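Local atomic coordinates of arginine--tRNA ligase (Campylobacter jejuni, PDB entry 3FNR), a protein that catalyses the ATP-dependent attachment of L-arginine to tRNA(Arg), releasing AMP and diphosphate. Residues K206-I211 and T218-D223; I195-S200 and M257-F262; N240-G243 and Y249-R252; N176-S181 and A222-H227; A79-Y84 and S170-L175. The protein carries 1 engineered substitution. All coordinates share one frame; numbering follows the deposited sequence.

All five contacts lie within the class I catalytic domain. Contact 5 comes first, joining the start of helix 80-98 to the loop before helix 175-184 across 85 intervening residues. Helix 175-184 then meets helix 219-231 in contact 4, whose loop contains the three-stranded antiparallel sheet. Contact 1 closes the short loop between strand 208-211 and helix 219-231 and ends on the same helix as contact 4. Contact 2, joining strand 194-197 to the end of helix 250-258, crosses contact 4 and encloses both contact 1 and contact 3. Contact 3, last to open, ties strand 237-243 to the start of helix 250-258.

Contact 1: residues K206-I211 and T218-D223. With SO4 (sulfate ion), chain C.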
# COMPACT_ATOMS: atom_id res chain seq x y z
N LYS A 206 -16.48 26.93 0.48
CA LYS A 206 -17.17 27.62 1.57
C LYS A 206 -16.45 27.40 2.91
O LYS A 206 -15.56 26.55 3.02
CB LYS A 206 -18.63 27.14 1.67
CG LYS A 206 -18.78 25.64 1.94
CD LYS A 206 -20.23 25.24 2.08
CE LYS A 206 -20.35 23.79 2.53
NZ LYS A 206 -21.76 23.36 2.74
N ASP A 207 -16.83 28.17 3.93
CA ASP A 207 -16.23 28.04 5.25
C ASP A 207 -16.77 26.81 5.98
O ASP A 207 -17.83 26.29 5.63
CB ASP A 207 -16.45 29.32 6.07
CG ASP A 207 -15.60 30.48 5.57
OD1 ASP A 207 -15.87 31.62 5.98
OD2 ASP A 207 -14.68 30.25 4.77
N ARG A 208 -16.01 26.34 6.97
CA ARG A 208 -16.25 25.03 7.58
C ARG A 208 -16.30 25.09 9.10
O ARG A 208 -15.58 25.87 9.71
CB ARG A 208 -15.14 24.05 7.17
CG ARG A 208 -14.78 24.01 5.67
CD ARG A 208 -15.87 23.34 4.85
NE ARG A 208 -15.65 23.55 3.42
CZ ARG A 208 -16.33 22.94 2.45
NH1 ARG A 208 -16.05 23.21 1.19
NH2 ARG A 208 -17.28 22.06 2.74
N VAL A 209 -17.13 24.26 9.71
CA VAL A 209 -17.26 24.23 11.17
C VAL A 209 -16.12 23.45 11.84
O VAL A 209 -15.90 22.27 11.56
CB VAL A 209 -18.62 23.64 11.62
CG1 VAL A 209 -18.71 23.56 13.16
CG2 VAL A 209 -19.75 24.47 11.08
N ILE A 210 -15.40 24.14 12.73
CA ILE A 210 -14.36 23.54 13.55
C ILE A 210 -14.95 23.06 14.89
O ILE A 210 -14.79 21.91 15.26
CB ILE A 210 -13.18 24.52 13.80
CG1 ILE A 210 -12.50 24.88 12.49
CG2 ILE A 210 -12.15 23.92 14.75
CD1 ILE A 210 -12.17 23.69 11.59
N ILE A 211 -15.61 23.97 15.60
CA ILE A 211 -16.26 23.64 16.86
C ILE A 211 -17.76 23.85 16.73
O ILE A 211 -18.21 24.92 16.32
CB ILE A 211 -15.70 24.49 18.04
CG1 ILE A 211 -14.17 24.45 18.09
CG2 ILE A 211 -16.32 24.06 19.39
CD1 ILE A 211 -13.55 23.06 18.30
N THR A 218 -15.28 19.03 15.47
CA THR A 218 -15.79 18.25 14.35
C THR A 218 -14.74 17.23 13.87
O THR A 218 -13.62 17.21 14.38
CB THR A 218 -16.17 19.17 13.18
OG1 THR A 218 -15.03 19.95 12.80
CG2 THR A 218 -17.31 20.08 13.59
N TYR A 219 -15.12 16.39 12.91
CA TYR A 219 -14.16 15.50 12.25
C TYR A 219 -13.07 16.32 11.56
O TYR A 219 -11.90 15.93 11.57
CB TYR A 219 -14.84 14.59 11.22
CG TYR A 219 -15.85 13.62 11.80
CD1 TYR A 219 -17.20 13.68 11.41
CD2 TYR A 219 -15.47 12.65 12.73
CE1 TYR A 219 -18.14 12.80 11.95
CE2 TYR A 219 -16.41 11.76 13.27
CZ TYR A 219 -17.74 11.84 12.88
OH TYR A 219 -18.67 10.97 13.40
N LEU A 220 -13.45 17.46 10.98
CA LEU A 220 -12.48 18.34 10.33
C LEU A 220 -11.46 18.86 11.35
O LEU A 220 -10.26 18.83 11.08
CB LEU A 220 -13.18 19.52 9.65
CG LEU A 220 -12.26 20.47 8.87
CD1 LEU A 220 -11.66 19.77 7.69
CD2 LEU A 220 -13.03 21.67 8.41
N ALA A 221 -11.95 19.28 12.51
CA ALA A 221 -11.09 19.76 13.60
C ALA A 221 -10.05 18.71 13.98
O ALA A 221 -8.86 19.01 14.02
CB ALA A 221 -11.93 20.14 14.83
N ALA A 222 -10.51 17.49 14.21
CA ALA A 222 -9.66 16.34 14.52
C ALA A 222 -8.61 16.11 13.44
O ALA A 222 -7.45 15.84 13.73
CB ALA A 222 -10.52 15.09 14.69
N ASP A 223 -9.03 16.26 12.18
CA ASP A 223 -8.16 16.06 11.03
C ASP A 223 -7.08 17.14 10.94
O ASP A 223 -5.91 16.84 10.69
CB ASP A 223 -8.99 16.00 9.74
CG ASP A 223 -8.35 15.13 8.66
OD1 ASP A 223 -7.34 14.44 8.94
OD2 ASP A 223 -8.87 15.13 7.52
S SO4 C . -19.07 16.45 12.70
O1 SO4 C . -18.15 15.89 13.69
O2 SO4 C . -20.09 15.45 12.40
O3 SO4 C . -19.70 17.65 13.24
O4 SO4 C . -18.35 16.79 11.47
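T218 N-caps helix 219-231 and also holds the edge strand of the three-stranded antiparallel sheet at V209 and I210, where a classic beta bulge turns both I210 and I211 toward I195. The polar contacts converge on T218. Its backbone N donates to I210 O at 2.9 Å. Its hydroxyl accepts the capping bond from A221 N over 3.2 Å (N-H...O 162°), and chi1 of 57° makes this possible by setting OG1 between the backbone N and the carbonyl carbon. The one hydroxyl proton has two acceptors within reach, V209 O at 2.8 Å and I210 O at 3.2 Å. Threonine suits the place because it adds a methyl: CG2 packs on V209 CG1.

The apolar contacts lie within the first turn of the helix. L220 CD2 meets the CB of R208 at 3.4 Å, the two side chains crossing at about a right angle, and also touches I210 CD1. R208 gives only the base of its side chain here, since its guanidinium leads away to a salt bridge with D204. A221 is small enough for its CB to rest against both the carbonyl O and CG2 of I210.

A sulfate, probably from the crystallisation liquor, occupies the helix start. Y219 N donates to its O1 over 3.2 Å, and that same oxygen lies over one face of the Y219 ring, offset toward the rim.

Contact 2: residues I195-S200 and M257-F262; sequences IWLASS and MEFLGF
The carbonyl oxygen of A198 lies in the plane of the F259 ring, at its edge, with A198 O only 3.2 Å from F259 CE2. No hydrogen bond crosses the contact. The approach is consistent with a weak attraction between the carbonyl and the slightly positive C-H rim of an aromatic ring, and phenylalanine offers such a rim without any polar group needing a partner. The carbonyl belongs to the central residue of an inverse gamma turn, closed by a weak bond from S199 N to L197 O, where the chain leaves its strand and enters a short 3-10 segment. The small side chain of A198 lets the ring come close, CB standing 4.3 Å from CE2.

L197 makes the purely apolar part of the contact. With CG anti to the backbone N (chi1 173°), its branch reaches across so that CD1 touches F259 CD2 at 3.8 Å, obliquely to the ring.

F259 is the first residue to leave helical backbone angles. A Schellman motif closes the helix, with G261 at positive phi: F262 N donates to M257 O over 2.9 Å and G261 N to E258 O. M257 O also accepts from L260 N.

The ring is thus wedged between sheet and helices: L182 of helix 175-184 and K202 also touch it, L197 leans on I210 of strand 208-211, and M257 packs against H227 of helix 219-231.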
# COMPACT_ATOMS: atom_id res chain seq x y z
N ILE A 195 -17.54 27.90 16.13
CA ILE A 195 -16.25 28.37 15.65
C ILE A 195 -16.02 27.79 14.26
O ILE A 195 -16.12 26.57 14.06
CB ILE A 195 -15.13 27.98 16.64
CG1 ILE A 195 -15.32 28.74 17.96
CG2 ILE A 195 -13.74 28.25 16.05
CD1 ILE A 195 -14.74 28.04 19.18
N TRP A 196 -15.74 28.67 13.31
CA TRP A 196 -15.59 28.32 11.90
C TRP A 196 -14.15 28.53 11.43
O TRP A 196 -13.46 29.39 11.95
CB TRP A 196 -16.49 29.21 11.03
CG TRP A 196 -17.97 29.05 11.27
CD1 TRP A 196 -18.68 29.51 12.34
CD2 TRP A 196 -18.91 28.40 10.41
NE1 TRP A 196 -20.01 29.18 12.20
CE2 TRP A 196 -20.18 28.50 11.03
CE3 TRP A 196 -18.81 27.73 9.17
CZ2 TRP A 196 -21.34 27.96 10.45
CZ3 TRP A 196 -19.97 27.20 8.60
CH2 TRP A 196 -21.22 27.32 9.25
N LEU A 197 -13.72 27.73 10.46
CA LEU A 197 -12.48 28.00 9.71
C LEU A 197 -12.82 28.82 8.47
O LEU A 197 -13.71 28.47 7.70
CB LEU A 197 -11.80 26.68 9.31
CG LEU A 197 -10.57 26.72 8.38
CD1 LEU A 197 -9.28 27.02 9.13
CD2 LEU A 197 -10.44 25.42 7.63
N ALA A 198 -12.08 29.91 8.26
CA ALA A 198 -12.31 30.82 7.13
C ALA A 198 -11.64 30.32 5.86
O ALA A 198 -10.85 31.03 5.24
CB ALA A 198 -11.81 32.21 7.49
N SER A 199 -11.99 29.10 5.45
CA SER A 199 -11.27 28.38 4.39
C SER A 199 -11.51 28.93 2.99
O SER A 199 -10.65 28.77 2.11
CB SER A 199 -11.58 26.88 4.45
OG SER A 199 -12.97 26.65 4.61
N SER A 200 -12.64 29.60 2.80
CA SER A 200 -12.94 30.27 1.52
C SER A 200 -12.04 31.48 1.23
O SER A 200 -11.99 31.96 0.10
CB SER A 200 -14.41 30.67 1.46
OG SER A 200 -14.69 31.62 2.47
N MET A 257 -3.86 24.17 6.50
CA MET A 257 -2.40 24.15 6.62
C MET A 257 -1.79 25.53 6.37
O MET A 257 -0.81 25.90 7.02
CB MET A 257 -1.77 23.08 5.70
CG MET A 257 -2.18 21.62 6.01
SD MET A 257 -1.90 21.06 7.70
CE MET A 257 -3.56 21.22 8.37
N GLU A 258 -2.38 26.30 5.46
CA GLU A 258 -1.93 27.67 5.22
C GLU A 258 -2.19 28.54 6.45
O GLU A 258 -1.37 29.38 6.81
CB GLU A 258 -2.62 28.28 3.99
CG GLU A 258 -2.19 27.67 2.64
CD GLU A 258 -0.75 28.01 2.23
OE1 GLU A 258 -0.17 27.24 1.42
OE2 GLU A 258 -0.19 29.02 2.70
N PHE A 259 -3.32 28.30 7.10
CA PHE A 259 -3.70 29.01 8.32
C PHE A 259 -2.96 28.48 9.57
O PHE A 259 -3.29 28.86 10.69
CB PHE A 259 -5.21 28.91 8.56
CG PHE A 259 -6.03 29.93 7.81
CD1 PHE A 259 -5.67 31.28 7.78
CD2 PHE A 259 -7.20 29.54 7.17
CE1 PHE A 259 -6.45 32.21 7.10
CE2 PHE A 259 -7.98 30.46 6.49
CZ PHE A 259 -7.61 31.80 6.45
N LEU A 260 -1.99 27.60 9.37
CA LEU A 260 -1.14 27.12 10.47
C LEU A 260 0.31 27.49 10.20
O LEU A 260 1.22 27.08 10.94
CB LEU A 260 -1.31 25.61 10.67
CG LEU A 260 -2.62 25.09 11.28
CD1 LEU A 260 -2.74 23.60 11.10
CD2 LEU A 260 -2.72 25.43 12.75
N GLY A 261 0.53 28.27 9.14
CA GLY A 261 1.86 28.77 8.81
C GLY A 261 2.61 27.85 7.87
O GLY A 261 3.75 28.14 7.50
N PHE A 262 1.96 26.75 7.47
CA PHE A 262 2.59 25.78 6.57
C PHE A 262 2.40 26.16 5.10
O PHE A 262 1.42 26.81 4.74
CB PHE A 262 2.04 24.37 6.80
CG PHE A 262 2.21 23.86 8.21
CD1 PHE A 262 1.09 23.46 8.94
CD2 PHE A 262 3.47 23.75 8.79
CE1 PHE A 262 1.23 22.98 10.24
CE2 PHE A 262 3.61 23.28 10.09
CZ PHE A 262 2.49 22.90 10.82

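Contact 3: residues N240-G243 and Y249-R252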
# COMPACT_ATOMS: atom_id res chain seq x y z
N ASN A 240 -0.43 11.97 1.64
CA ASN A 240 -1.63 11.20 1.95
C ASN A 240 -2.08 10.40 0.73
O ASN A 240 -1.93 10.84 -0.40
CB ASN A 240 -2.79 12.13 2.32
CG ASN A 240 -2.55 12.89 3.61
OD1 ASN A 240 -1.62 12.61 4.38
ND2 ASN A 240 -3.40 13.89 3.85
N ILE A 241 -2.64 9.22 0.98
CA ILE A 241 -3.35 8.50 -0.06
C ILE A 241 -4.82 8.43 0.33
O ILE A 241 -5.19 7.79 1.32
CB ILE A 241 -2.76 7.09 -0.31
CG1 ILE A 241 -1.29 7.19 -0.73
CG2 ILE A 241 -3.57 6.36 -1.38
CD1 ILE A 241 -0.57 5.88 -0.70
N TRP A 242 -5.66 9.11 -0.44
CA TRP A 242 -7.09 9.15 -0.17
C TRP A 242 -7.86 8.47 -1.30
O TRP A 242 -7.35 8.36 -2.42
CB TRP A 242 -7.59 10.60 -0.04
CG TRP A 242 -7.10 11.37 1.18
CD1 TRP A 242 -6.40 10.87 2.25
CD2 TRP A 242 -7.31 12.76 1.45
NE1 TRP A 242 -6.14 11.87 3.15
CE2 TRP A 242 -6.70 13.04 2.69
CE3 TRP A 242 -7.96 13.80 0.76
CZ2 TRP A 242 -6.71 14.32 3.27
CZ3 TRP A 242 -7.97 15.08 1.33
CH2 TRP A 242 -7.35 15.33 2.57
N GLY A 243 -9.08 8.04 -1.01
CA GLY A 243 -9.98 7.53 -2.03
C GLY A 243 -10.38 8.68 -2.93
O GLY A 243 -10.55 9.81 -2.45
N TYR A 249 -12.51 17.38 -0.63
CA TYR A 249 -12.02 17.62 0.72
C TYR A 249 -10.61 18.23 0.71
O TYR A 249 -10.15 18.74 1.72
CB TYR A 249 -12.01 16.29 1.46
CG TYR A 249 -11.93 16.36 2.97
CD1 TYR A 249 -10.72 16.15 3.62
CD2 TYR A 249 -13.07 16.57 3.74
CE1 TYR A 249 -10.63 16.18 5.01
CE2 TYR A 249 -13.00 16.60 5.14
CZ TYR A 249 -11.77 16.40 5.76
OH TYR A 249 -11.68 16.42 7.13
N ILE A 250 -9.93 18.16 -0.44
CA ILE A 250 -8.57 18.70 -0.57
C ILE A 250 -8.45 20.21 -0.24
O ILE A 250 -7.63 20.56 0.61
CB ILE A 250 -7.88 18.33 -1.93
CG1 ILE A 250 -7.82 16.81 -2.11
CG2 ILE A 250 -6.46 18.90 -2.00
CD1 ILE A 250 -7.24 16.35 -3.45
N PRO A 251 -9.28 21.09 -0.87
CA PRO A 251 -9.08 22.52 -0.63
C PRO A 251 -9.20 22.98 0.83
O PRO A 251 -8.44 23.86 1.23
CB PRO A 251 -10.19 23.17 -1.47
CG PRO A 251 -10.47 22.19 -2.53
CD PRO A 251 -10.39 20.88 -1.81
N ARG A 252 -10.10 22.38 1.60
CA ARG A 252 -10.27 22.76 3.02
C ARG A 252 -9.10 22.32 3.90
O ARG A 252 -8.82 22.95 4.91
CB ARG A 252 -11.60 22.25 3.60
CG ARG A 252 -11.65 20.77 3.93
CD ARG A 252 -13.07 20.28 4.18
NE ARG A 252 -13.80 20.19 2.93
CZ ARG A 252 -14.99 19.63 2.79
NH1 ARG A 252 -15.56 19.59 1.60
NH2 ARG A 252 -15.60 19.09 3.84
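W242 and I250 mark the closest backbone approach, their CA atoms 9.7 Å apart, so the end of strand 237-243 and the start of helix 250-258 are bridged by side chains alone. These are the first two elements of a beta-alpha-beta unit in the Rossmann-like catalytic domain, which continues into strand 267-279.

The indole spans most of the gap. Its six-membered ring takes the edge of the Y249 ring on its face in an offset edge-to-face pair, centroids 5.6 Å apart and planes at 68°. The touching atoms are W242 CH2 and Y249 CD1, at 3.6 Å. The neighbouring CZ3 of the indole lies in the plane of the tyrosine. Y249 reaches the indole because its CG is anti to the backbone N (chi1 -163°), which carries the ring off the helix start. I250 adds an aliphatic neighbour, its CG1 3.9 Å from W242 CZ3; both W242 and I250 also rest on I269 of strand 267-279.

The tyrosine has further neighbours. R252, one turn on, lays one face of its guanidinium over CD2 of Y249, which stands 3.3 Å above that plane. The hydroxyl leaves the contact to hydrogen-bond D223 OD2.

The chemistry is therefore divided along one side chain: as expected for an edge-to-face pair, the weakly positive C-H edge of Y249 meets the electron-rich face of W242, so tyrosine can give its ring to an apolar contact while its hydroxyl is paired with D223.

Contact 4: residues N176-S181 and A222-H227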
# COMPACT_ATOMS: atom_id res chain seq x y z
N ASN A 176 -6.67 22.79 21.58
CA ASN A 176 -6.52 24.18 21.94
C ASN A 176 -5.36 24.88 21.22
O ASN A 176 -5.53 25.99 20.73
CB ASN A 176 -6.46 24.36 23.46
CG ASN A 176 -7.84 24.30 24.11
OD1 ASN A 176 -8.60 23.35 23.90
ND2 ASN A 176 -8.17 25.33 24.88
N ALA A 177 -4.21 24.21 21.15
CA ALA A 177 -3.03 24.72 20.45
C ALA A 177 -3.29 24.95 18.96
O ALA A 177 -2.77 25.89 18.37
CB ALA A 177 -1.84 23.80 20.67
N THR A 178 -4.12 24.08 18.37
CA THR A 178 -4.55 24.22 16.98
C THR A 178 -5.43 25.46 16.80
O THR A 178 -5.18 26.27 15.89
CB THR A 178 -5.31 22.95 16.50
OG1 THR A 178 -4.43 21.82 16.57
CG2 THR A 178 -5.83 23.11 15.06
N LEU A 179 -6.43 25.61 17.66
CA LEU A 179 -7.30 26.79 17.64
C LEU A 179 -6.48 28.07 17.76
O LEU A 179 -6.62 28.98 16.94
CB LEU A 179 -8.35 26.71 18.75
CG LEU A 179 -9.37 25.56 18.64
CD1 LEU A 179 -10.31 25.56 19.83
CD2 LEU A 179 -10.15 25.63 17.35
N GLU A 180 -5.57 28.09 18.73
CA GLU A 180 -4.68 29.22 18.95
C GLU A 180 -3.84 29.57 17.73
O GLU A 180 -3.80 30.73 17.32
CB GLU A 180 -3.81 28.98 20.19
CG GLU A 180 -4.56 29.27 21.48
CD GLU A 180 -4.92 30.75 21.61
OE1 GLU A 180 -6.04 31.13 21.22
OE2 GLU A 180 -4.06 31.53 22.08
N SER A 181 -3.20 28.56 17.14
CA SER A 181 -2.34 28.76 15.97
C SER A 181 -3.16 29.26 14.78
O SER A 181 -2.72 30.16 14.06
CB SER A 181 -1.59 27.47 15.61
OG SER A 181 -0.79 27.65 14.45
N ALA A 222 -10.51 17.49 14.21
CA ALA A 222 -9.66 16.34 14.52
C ALA A 222 -8.61 16.11 13.44
O ALA A 222 -7.45 15.84 13.73
CB ALA A 222 -10.52 15.09 14.69
N ASP A 223 -9.03 16.26 12.18
CA ASP A 223 -8.16 16.06 11.03
C ASP A 223 -7.08 17.14 10.94
O ASP A 223 -5.91 16.84 10.69
CB ASP A 223 -8.99 16.00 9.74
CG ASP A 223 -8.35 15.13 8.66
OD1 ASP A 223 -7.34 14.44 8.94
OD2 ASP A 223 -8.87 15.13 7.52
N ILE A 224 -7.48 18.39 11.17
CA ILE A 224 -6.55 19.53 11.22
C ILE A 224 -5.48 19.39 12.32
O ILE A 224 -4.27 19.55 12.05
CB ILE A 224 -7.30 20.86 11.40
CG1 ILE A 224 -8.19 21.12 10.17
CG2 ILE A 224 -6.32 22.01 11.55
CD1 ILE A 224 -9.01 22.35 10.28
N VAL A 225 -5.93 19.05 13.53
CA VAL A 225 -5.06 18.76 14.69
C VAL A 225 -3.98 17.72 14.36
O VAL A 225 -2.80 17.95 14.61
CB VAL A 225 -5.89 18.26 15.91
CG1 VAL A 225 -5.00 17.72 17.03
CG2 VAL A 225 -6.80 19.37 16.45
N TYR A 226 -4.39 16.60 13.78
CA TYR A 226 -3.47 15.53 13.38
C TYR A 226 -2.48 16.02 12.33
O TYR A 226 -1.27 15.80 12.44
CB TYR A 226 -4.26 14.33 12.84
CG TYR A 226 -3.38 13.20 12.36
CD1 TYR A 226 -2.33 12.73 13.15
CD2 TYR A 226 -3.59 12.58 11.13
CE1 TYR A 226 -1.51 11.71 12.73
CE2 TYR A 226 -2.78 11.54 10.69
CZ TYR A 226 -1.74 11.11 11.50
OH TYR A 226 -0.92 10.09 11.11
N HIS A 227 -3.00 16.70 11.31
CA HIS A 227 -2.16 17.21 10.24
C HIS A 227 -1.16 18.27 10.71
O HIS A 227 -0.03 18.31 10.22
CB HIS A 227 -3.02 17.71 9.09
CG HIS A 227 -3.43 16.61 8.16
ND1 HIS A 227 -4.51 15.79 8.40
CD2 HIS A 227 -2.87 16.18 7.00
CE1 HIS A 227 -4.61 14.91 7.42
NE2 HIS A 227 -3.63 15.13 6.56
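T178 alone of 176-181 touches residues 222-227, and its small side chain lets the backbones come close: its CA lies 5.9 Å from that of V225. From the base outward, CB already touches V225 CG2 at 3.9 Å. At the tip the side chain forks. The hydroxyl branch, OG1, lies alongside the same methyl, 3.4 Å from V225 CG2, and nearly as close to V225 CA. This is plain packing, since the hydroxyl is hydrogen-bonded to A174 O, one turn back in its own chain, and so is satisfied in a buried place. With OG1 beside the backbone N (chi1 -61°), the methyl CG2 falls anti to that N and meets I224 CG2 at 3.7 Å, with V225 CG2 a little farther off.

Threonine fits because its two branches differ: the methyl packs on I224, while the hydroxyl packs on V225 and still bonds A174 O. V225, branched at CB, crosses it at about a right angle, and I224 offers its shorter branch.

On another side of helix 219-231, H227 ND1 donates to D223 O and NE2 is hydrogen-bonded to N240 ND2, which together would hold the ring's orientation.

The inner side of the pair is packed against other parts of the fold: I224 rests on A256 of helix 250-258, on L260 beyond it and on I210 of strand 208-211, while V225 is covered by Y171 and A174.

Contact 5: residues A79-Y84 and S170-L175; sequences AGNQIY and SYYDAL. With SO4 (sulfate ion), chain E.
A79, just ahead of helix 80-98, touches the tip of Y172: its CB stands 3.2 Å from the phenolic OH in one of the two conformers modelled for Y172, an approach so short that it is doubtful in detail. The methyl meets the ring obliquely. The backbone of A79 is held from both ends, because A79 N bonds to E168 OE2 and A79 O accepts from Q82 N and I83 N as the helix begins.

G80 comes next. Having no side chain, it lets a sulfate ion, probably from the crystallisation liquor, settle at the helix start, where G80 N makes weak hydrogen bonds to two of its oxygens, O2 at 3.1 Å and O4 at 3.4 Å. N81 follows at the surface. With CG anti to the carbonyl carbon (chi1 -48°), its amide swings back toward the anion, and ND2 lies 3.2 Å from sulfate O3 and 4.1 Å from Y172 OH. The amide and the tyrosine ring are turned 76° apart.

After N81 the helix turns to other neighbours: Q82 packs on Y219, and I83 on helix 136-157.

From the other segment only Y172 reaches across. Its OH donates to sulfate O4 over 2.7 Å, though the exact placement of the ring against the sulfate is doubtful.

The two segments thus share no hydrogen bond of their own; the anion appears to join them, through weak bonds from G80 N and one from Y172, with R169 NH1, just outside the segment, adding another. Such a setting would favour negative charge, although the sulfate alone does not show a natural ligand.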
# COMPACT_ATOMS: atom_id res chain seq x y z
N ALA A 79 -11.64 6.94 19.00
CA ALA A 79 -12.43 7.68 19.98
C ALA A 79 -13.56 6.79 20.48
O ALA A 79 -14.07 5.97 19.71
CB ALA A 79 -12.99 8.94 19.37
N GLY A 80 -13.93 6.95 21.75
CA GLY A 80 -15.03 6.21 22.36
C GLY A 80 -16.32 6.36 21.58
O GLY A 80 -17.08 5.41 21.42
N ASN A 81 -16.55 7.57 21.06
CA ASN A 81 -17.72 7.90 20.25
C ASN A 81 -17.69 7.24 18.86
O ASN A 81 -18.74 7.04 18.24
CB ASN A 81 -17.85 9.42 20.11
CG ASN A 81 -17.72 10.15 21.45
OD1 ASN A 81 -18.73 10.46 22.10
ND2 ASN A 81 -16.48 10.42 21.87
N GLN A 82 -16.49 6.92 18.39
CA GLN A 82 -16.30 6.27 17.09
C GLN A 82 -16.46 4.75 17.19
O GLN A 82 -17.08 4.13 16.32
CB GLN A 82 -14.91 6.61 16.52
CG GLN A 82 -14.70 8.09 16.20
CD GLN A 82 -15.01 8.44 14.76
OE1 GLN A 82 -16.15 8.33 14.31
NE2 GLN A 82 -13.99 8.88 14.03
N ILE A 83 -15.91 4.16 18.26
CA ILE A 83 -15.88 2.71 18.44
C ILE A 83 -17.03 2.15 19.29
O ILE A 83 -17.07 0.94 19.54
CB ILE A 83 -14.54 2.24 19.08
CG1 ILE A 83 -14.41 2.75 20.52
CG2 ILE A 83 -13.34 2.63 18.19
CD1 ILE A 83 -13.25 2.15 21.32
N TYR A 84 -17.94 3.03 19.73
CA TYR A 84 -19.08 2.63 20.57
C TYR A 84 -19.92 1.54 19.90
O TYR A 84 -20.21 0.52 20.52
CB TYR A 84 -19.95 3.84 20.94
CG TYR A 84 -21.06 3.53 21.94
CD1 TYR A 84 -20.79 3.47 23.31
CD2 TYR A 84 -22.37 3.31 21.51
CE1 TYR A 84 -21.80 3.19 24.24
CE2 TYR A 84 -23.39 3.03 22.43
CZ TYR A 84 -23.10 2.97 23.79
OH TYR A 84 -24.10 2.69 24.69
N SER A 170 -5.15 10.42 21.62
CA SER A 170 -3.97 11.17 22.09
C SER A 170 -3.91 12.61 21.57
O SER A 170 -2.94 13.32 21.84
CB SER A 170 -2.68 10.41 21.75
OG SER A 170 -2.32 10.57 20.39
N TYR A 171 -4.96 13.04 20.87
CA TYR A 171 -5.05 14.40 20.33
C TYR A 171 -6.17 15.26 20.93
O TYR A 171 -6.52 16.31 20.38
CB TYR A 171 -5.22 14.36 18.81
CG TYR A 171 -3.98 13.90 18.07
CD1 TYR A 171 -3.86 12.58 17.64
CD2 TYR A 171 -2.93 14.78 17.83
CE1 TYR A 171 -2.72 12.15 16.96
CE2 TYR A 171 -1.79 14.37 17.15
CZ TYR A 171 -1.69 13.05 16.72
OH TYR A 171 -0.57 12.62 16.06
N TYR A 172 -6.75 14.82 22.06
CA TYR A 172 -7.80 15.59 22.72
C TYR A 172 -7.24 16.82 23.42
O TYR A 172 -7.89 17.87 23.47
CB TYR A 172 -8.57 14.72 23.73
CG TYR A 172 -9.63 13.82 23.12
CD1 TYR A 172 -10.01 12.64 23.77
CD2 TYR A 172 -10.24 14.13 21.91
CE1 TYR A 172 -10.98 11.81 23.23
CE2 TYR A 172 -11.21 13.31 21.36
CZ TYR A 172 -11.57 12.15 22.03
OH TYR A 172 -12.53 11.34 21.50
N ASP A 173 -6.03 16.69 23.95
CA ASP A 173 -5.32 17.79 24.59
C ASP A 173 -4.72 18.78 23.58
O ASP A 173 -4.35 19.89 23.95
CB ASP A 173 -4.20 17.24 25.48
CG ASP A 173 -4.72 16.51 26.72
OD1 ASP A 173 -5.78 16.90 27.25
OD2 ASP A 173 -4.06 15.53 27.16
N ALA A 174 -4.64 18.38 22.31
CA ALA A 174 -3.94 19.16 21.28
C ALA A 174 -4.83 20.14 20.52
O ALA A 174 -4.35 20.90 19.67
CB ALA A 174 -3.22 18.22 20.31
N LEU A 175 -6.13 20.11 20.81
CA LEU A 175 -7.11 20.92 20.10
C LEU A 175 -6.92 22.43 20.32
O LEU A 175 -7.00 23.23 19.38
CB LEU A 175 -8.52 20.51 20.51
CG LEU A 175 -9.70 21.31 19.96
CD1 LEU A 175 -9.75 21.28 18.44
CD2 LEU A 175 -10.98 20.77 20.56
S SO4 E . -13.07 8.99 24.43
O1 SO4 E . -12.72 9.72 25.65
O2 SO4 E . -12.89 7.56 24.66
O3 SO4 E . -14.46 9.27 24.07
O4 SO4 E . -12.20 9.43 23.35